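Local coordinates for glycosylation Associate Protein 1 (Streptococcus agalactiae serotype V, PDB 6OYC) that probably acts as a sugar-binding partner in a complex with two other accessory proteins, supporting glycosylation and export of a secreted glycoprotein, at residues Lys311-Asp325 with Ile417-Ser431. Numbering follows the deposited sequence.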
# COMPACT_ATOMS: atom_id res chain seq x y z
N LYS A 311 -14.40 -16.79 8.89
CA LYS A 311 -15.81 -16.60 8.60
C LYS A 311 -16.35 -17.55 7.54
O LYS A 311 -17.57 -17.68 7.42
CB LYS A 311 -16.08 -15.15 8.18
CG LYS A 311 -16.22 -14.20 9.36
CD LYS A 311 -17.32 -13.17 9.10
CE LYS A 311 -16.96 -11.84 9.76
NZ LYS A 311 -17.36 -10.66 8.94
N SER A 312 -15.49 -18.22 6.77
CA SER A 312 -16.00 -19.18 5.79
C SER A 312 -16.66 -20.39 6.43
O SER A 312 -17.24 -21.21 5.70
CB SER A 312 -14.88 -19.65 4.85
OG SER A 312 -14.04 -20.60 5.49
N ASN A 313 -16.58 -20.55 7.75
CA ASN A 313 -17.31 -21.62 8.43
C ASN A 313 -18.82 -21.41 8.37
O ASN A 313 -19.57 -22.37 8.62
CB ASN A 313 -16.85 -21.73 9.89
CG ASN A 313 -15.57 -22.53 10.04
OD1 ASN A 313 -15.13 -23.21 9.11
ND2 ASN A 313 -14.96 -22.46 11.21
N GLN A 314 -19.27 -20.21 8.01
CA GLN A 314 -20.67 -19.79 8.08
C GLN A 314 -21.35 -19.76 6.71
O GLN A 314 -22.45 -19.19 6.59
CB GLN A 314 -20.76 -18.41 8.75
CG GLN A 314 -19.96 -18.30 10.06
CD GLN A 314 -19.73 -16.86 10.52
OE1 GLN A 314 -20.24 -15.90 9.92
NE2 GLN A 314 -18.96 -16.70 11.59
N VAL A 315 -20.75 -20.35 5.68
CA VAL A 315 -21.38 -20.39 4.36
C VAL A 315 -21.31 -21.81 3.83
O VAL A 315 -20.39 -22.57 4.13
CB VAL A 315 -20.72 -19.41 3.37
CG1 VAL A 315 -21.02 -17.97 3.78
CG2 VAL A 315 -19.22 -19.65 3.30
N ARG A 316 -22.31 -22.18 3.02
CA ARG A 316 -22.28 -23.49 2.40
C ARG A 316 -21.33 -23.51 1.20
O ARG A 316 -20.67 -24.53 0.96
CB ARG A 316 -23.69 -23.93 1.98
CG ARG A 316 -23.73 -25.24 1.19
CD ARG A 316 -25.15 -25.71 0.87
NE ARG A 316 -26.12 -24.63 0.86
CZ ARG A 316 -27.29 -24.67 0.22
NH1 ARG A 316 -27.63 -25.75 -0.48
NH2 ARG A 316 -28.12 -23.63 0.28
N ASP A 317 -21.24 -22.41 0.47
CA ASP A 317 -20.30 -22.30 -0.64
C ASP A 317 -18.88 -22.55 -0.16
O ASP A 317 -18.52 -22.22 0.97
CB ASP A 317 -20.40 -20.92 -1.29
CG ASP A 317 -21.70 -20.74 -2.07
OD1 ASP A 317 -22.34 -21.76 -2.38
OD2 ASP A 317 -22.07 -19.58 -2.36
N LEU A 318 -18.07 -23.18 -1.01
CA LEU A 318 -16.65 -23.39 -0.74
C LEU A 318 -15.90 -22.57 -1.80
O LEU A 318 -15.58 -23.08 -2.88
CB LEU A 318 -16.26 -24.86 -0.79
CG LEU A 318 -16.85 -25.77 0.29
CD1 LEU A 318 -16.70 -27.22 -0.12
CD2 LEU A 318 -16.18 -25.54 1.63
N GLU A 319 -15.66 -21.30 -1.50
CA GLU A 319 -15.22 -20.35 -2.51
C GLU A 319 -13.70 -20.35 -2.62
O GLU A 319 -12.99 -20.13 -1.62
CB GLU A 319 -15.74 -18.95 -2.21
CG GLU A 319 -15.59 -17.99 -3.39
CD GLU A 319 -15.76 -16.53 -2.99
OE1 GLU A 319 -15.35 -15.65 -3.79
OE2 GLU A 319 -16.31 -16.27 -1.89
N ILE A 320 -13.21 -20.61 -3.83
CA ILE A 320 -11.79 -20.59 -4.15
C ILE A 320 -11.45 -19.23 -4.76
O ILE A 320 -12.09 -18.79 -5.73
CB ILE A 320 -11.41 -21.73 -5.12
CG1 ILE A 320 -11.77 -23.09 -4.53
CG2 ILE A 320 -9.92 -21.66 -5.49
CD1 ILE A 320 -11.28 -24.25 -5.34
N TYR A 321 -10.41 -18.60 -4.22
CA TYR A 321 -9.90 -17.31 -4.68
C TYR A 321 -8.64 -17.57 -5.50
O TYR A 321 -7.59 -17.87 -4.93
CB TYR A 321 -9.62 -16.44 -3.45
CG TYR A 321 -9.16 -15.00 -3.63
CD1 TYR A 321 -7.81 -14.69 -3.83
CD2 TYR A 321 -10.06 -13.94 -3.50
CE1 TYR A 321 -7.40 -13.36 -3.96
CE2 TYR A 321 -9.65 -12.62 -3.62
CZ TYR A 321 -8.32 -12.33 -3.86
OH TYR A 321 -7.90 -11.03 -3.99
N PHE A 322 -8.74 -17.47 -6.83
CA PHE A 322 -7.72 -17.99 -7.75
C PHE A 322 -7.03 -16.86 -8.50
O PHE A 322 -7.61 -16.27 -9.43
CB PHE A 322 -8.35 -18.98 -8.73
CG PHE A 322 -7.35 -19.87 -9.46
CD1 PHE A 322 -6.43 -19.33 -10.34
CD2 PHE A 322 -7.39 -21.25 -9.30
CE1 PHE A 322 -5.54 -20.16 -11.04
CE2 PHE A 322 -6.49 -22.09 -10.00
CZ PHE A 322 -5.57 -21.53 -10.86
N VAL A 323 -5.79 -16.58 -8.14
CA VAL A 323 -5.03 -15.50 -8.76
C VAL A 323 -4.54 -15.97 -10.12
O VAL A 323 -3.88 -17.00 -10.23
CB VAL A 323 -3.85 -15.07 -7.87
CG1 VAL A 323 -2.95 -14.02 -8.58
CG2 VAL A 323 -4.36 -14.51 -6.54
N VAL A 324 -4.87 -15.21 -11.18
CA VAL A 324 -4.49 -15.60 -12.54
C VAL A 324 -3.29 -14.82 -13.09
O VAL A 324 -2.73 -15.22 -14.12
CB VAL A 324 -5.69 -15.50 -13.50
CG1 VAL A 324 -6.81 -16.44 -13.03
CG2 VAL A 324 -6.18 -14.05 -13.61
N ASP A 325 -2.86 -13.75 -12.43
CA ASP A 325 -1.71 -12.97 -12.88
C ASP A 325 -0.44 -13.82 -13.00
O ASP A 325 -0.19 -14.73 -12.22
CB ASP A 325 -1.43 -11.81 -11.92
CG ASP A 325 -2.55 -10.79 -11.91
OD1 ASP A 325 -3.11 -10.50 -12.99
OD2 ASP A 325 -2.88 -10.31 -10.82
N ILE A 417 -9.88 -6.57 -1.52
CA ILE A 417 -9.33 -7.89 -1.26
C ILE A 417 -9.82 -8.40 0.08
O ILE A 417 -10.25 -9.55 0.21
CB ILE A 417 -7.80 -7.84 -1.29
CG1 ILE A 417 -7.33 -7.45 -2.70
CG2 ILE A 417 -7.21 -9.16 -0.79
CD1 ILE A 417 -5.85 -7.15 -2.76
N ILE A 418 -9.77 -7.53 1.08
CA ILE A 418 -10.21 -7.89 2.42
C ILE A 418 -11.67 -8.29 2.40
O ILE A 418 -12.05 -9.31 2.99
CB ILE A 418 -9.95 -6.72 3.39
CG1 ILE A 418 -8.44 -6.53 3.60
CG2 ILE A 418 -10.66 -6.99 4.71
CD1 ILE A 418 -8.06 -5.22 4.34
N ASN A 419 -12.51 -7.53 1.69
CA ASN A 419 -13.91 -7.89 1.62
C ASN A 419 -14.10 -9.17 0.82
O ASN A 419 -14.87 -10.05 1.23
CB ASN A 419 -14.72 -6.75 1.02
CG ASN A 419 -15.13 -5.74 2.07
OD1 ASN A 419 -16.19 -5.86 2.69
ND2 ASN A 419 -14.27 -4.77 2.32
N ARG A 420 -13.35 -9.33 -0.27
CA ARG A 420 -13.55 -10.50 -1.11
C ARG A 420 -13.11 -11.78 -0.40
O ARG A 420 -13.68 -12.85 -0.65
CB ARG A 420 -12.86 -10.29 -2.47
CG ARG A 420 -13.50 -11.11 -3.65
CD ARG A 420 -14.91 -10.55 -4.07
NE ARG A 420 -15.48 -11.05 -5.33
CZ ARG A 420 -15.78 -12.32 -5.63
NH1 ARG A 420 -15.57 -13.31 -4.77
NH2 ARG A 420 -16.29 -12.61 -6.83
N LEU A 421 -12.18 -11.69 0.55
CA LEU A 421 -11.66 -12.85 1.25
C LEU A 421 -12.45 -13.21 2.49
O LEU A 421 -12.14 -14.22 3.14
CB LEU A 421 -10.20 -12.61 1.64
CG LEU A 421 -9.22 -12.72 0.47
CD1 LEU A 421 -7.82 -12.24 0.89
CD2 LEU A 421 -9.17 -14.15 -0.06
N GLU A 422 -13.46 -12.41 2.84
CA GLU A 422 -14.17 -12.60 4.10
C GLU A 422 -14.66 -14.04 4.27
O GLU A 422 -14.45 -14.66 5.31
CB GLU A 422 -15.35 -11.63 4.18
CG GLU A 422 -15.94 -11.50 5.58
CD GLU A 422 -17.19 -10.64 5.61
OE1 GLU A 422 -17.60 -10.16 4.53
OE2 GLU A 422 -17.75 -10.46 6.72
N TYR A 423 -15.32 -14.57 3.25
CA TYR A 423 -15.92 -15.89 3.32
C TYR A 423 -15.19 -16.92 2.46
O TYR A 423 -15.73 -17.99 2.20
CB TYR A 423 -17.41 -15.81 2.93
CG TYR A 423 -18.23 -14.95 3.87
CD1 TYR A 423 -18.59 -15.41 5.14
CD2 TYR A 423 -18.64 -13.66 3.50
CE1 TYR A 423 -19.34 -14.62 6.02
CE2 TYR A 423 -19.38 -12.87 4.37
CZ TYR A 423 -19.73 -13.35 5.62
OH TYR A 423 -20.46 -12.56 6.48
N VAL A 424 -13.95 -16.63 2.05
CA VAL A 424 -13.26 -17.51 1.12
C VAL A 424 -12.71 -18.72 1.87
O VAL A 424 -12.27 -18.63 3.01
CB VAL A 424 -12.15 -16.75 0.36
CG1 VAL A 424 -11.08 -17.70 -0.19
CG2 VAL A 424 -12.77 -15.99 -0.80
N ARG A 425 -12.78 -19.87 1.22
CA ARG A 425 -12.29 -21.11 1.82
C ARG A 425 -10.84 -21.38 1.46
O ARG A 425 -10.06 -21.85 2.30
CB ARG A 425 -13.18 -22.27 1.35
CG ARG A 425 -13.08 -23.51 2.21
CD ARG A 425 -13.59 -23.26 3.61
NE ARG A 425 -13.68 -24.50 4.36
CZ ARG A 425 -13.91 -24.58 5.67
NH1 ARG A 425 -14.07 -23.48 6.39
NH2 ARG A 425 -13.97 -25.77 6.26
N LEU A 426 -10.44 -21.07 0.22
CA LEU A 426 -9.15 -21.51 -0.28
C LEU A 426 -8.56 -20.44 -1.20
O LEU A 426 -9.26 -19.91 -2.07
CB LEU A 426 -9.29 -22.84 -1.03
CG LEU A 426 -8.02 -23.52 -1.55
CD1 LEU A 426 -7.08 -23.87 -0.40
CD2 LEU A 426 -8.38 -24.78 -2.36
N ILE A 427 -7.27 -20.15 -1.00
CA ILE A 427 -6.51 -19.24 -1.85
C ILE A 427 -5.62 -20.07 -2.77
O ILE A 427 -4.89 -20.95 -2.32
CB ILE A 427 -5.66 -18.28 -0.99
CG1 ILE A 427 -6.53 -17.14 -0.43
CG2 ILE A 427 -4.50 -17.69 -1.79
CD1 ILE A 427 -5.83 -16.37 0.72
N ILE A 428 -5.68 -19.79 -4.07
CA ILE A 428 -4.79 -20.44 -5.03
C ILE A 428 -3.99 -19.38 -5.79
O ILE A 428 -4.57 -18.54 -6.51
CB ILE A 428 -5.53 -21.36 -6.01
CG1 ILE A 428 -6.17 -22.54 -5.27
CG2 ILE A 428 -4.54 -21.92 -7.02
CD1 ILE A 428 -6.81 -23.56 -6.20
N ASP A 429 -2.68 -19.43 -5.65
CA ASP A 429 -1.78 -18.59 -6.43
C ASP A 429 -0.60 -19.48 -6.81
O ASP A 429 0.28 -19.75 -5.98
CB ASP A 429 -1.34 -17.36 -5.64
CG ASP A 429 -0.67 -16.31 -6.51
OD1 ASP A 429 -0.30 -16.64 -7.67
OD2 ASP A 429 -0.52 -15.17 -6.03
N ILE A 430 -0.59 -19.96 -8.05
CA ILE A 430 0.33 -21.02 -8.46
C ILE A 430 1.42 -20.51 -9.40
O ILE A 430 2.21 -21.31 -9.90
CB ILE A 430 -0.41 -22.21 -9.09
CG1 ILE A 430 -1.33 -21.73 -10.22
CG2 ILE A 430 -1.18 -22.99 -8.03
CD1 ILE A 430 -1.79 -22.85 -11.11
N SER A 431 1.50 -19.20 -9.63
CA SER A 431 2.58 -18.67 -10.44
C SER A 431 3.90 -18.78 -9.69
O SER A 431 3.93 -19.06 -8.49
CB SER A 431 2.30 -17.21 -10.83
OG SER A 431 2.82 -16.32 -9.87
O HOH W 1 -16.45 -20.01 0.85
O HOH W 2 -1.35 -17.60 -9.80
O HOH W 3 0.58 -14.67 -9.06
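Y321 lays its ring under L421: methyl CD2 of L421 makes a CH-pi contact over one face, 3.7 Å from the centroid of the Y321 ring, while CG of R420 comes in at the ring edge. With CG anti to the backbone N (chi1 -176°), the tyrosine reaches from its strand to helix 414-420, where its OH lies beside I417 and is hydrogen-bonded to the hydroxyl of Y356. The backbone of Y321 also joins the strands, its N giving a nearly straight bond to O of L426 (2.8 Å) and its O accepting from N of I428. Strands 318-323 and 426-428 run parallel, I320, Y321 and F322 pairing with L426, I427 and I428, in the middle of a six-stranded sheet with order 3-2-1-4-5-6, the Rossmann-like pattern expected of a GT-B-type domain. On the sheet face opposite Y321, CG2 of I428 makes a CH-pi contact over the F322 ring, and helix 329-344 packs against that phenylalanine.

R425, just before strand 426-428, ties the start of that strand to the 3-10 segment 311-313. Its chain bends at chi2 (64°) and runs alongside L318, and R425 NH1 donates hydrogen bonds to OG of S312 (3.0 Å) and OD1 of N313 (2.9 Å), both in the guanidinium plane; W487 adds a cation-pi contact. The backbone N of R425 shares O of E319 with N of L426, the latter bond longer at 3.3 Å. Two residues earlier, Y423 turns its ring edge to O of K311, with CG1 of V315 3.8 Å from CD1 of Y423. A water joins O of Y423 to N of E319 and O of D317.

E319 OE1 meets NH1 of R420 in a salt bridge with poor hydrogen-bond geometry, and OE1 is also hydrogen-bonded to OG1 of T352. What results is an apolar centre held by backbone bonds, flanked by a buried arginine whose charge is probably eased by neutral oxygens and an indole ring.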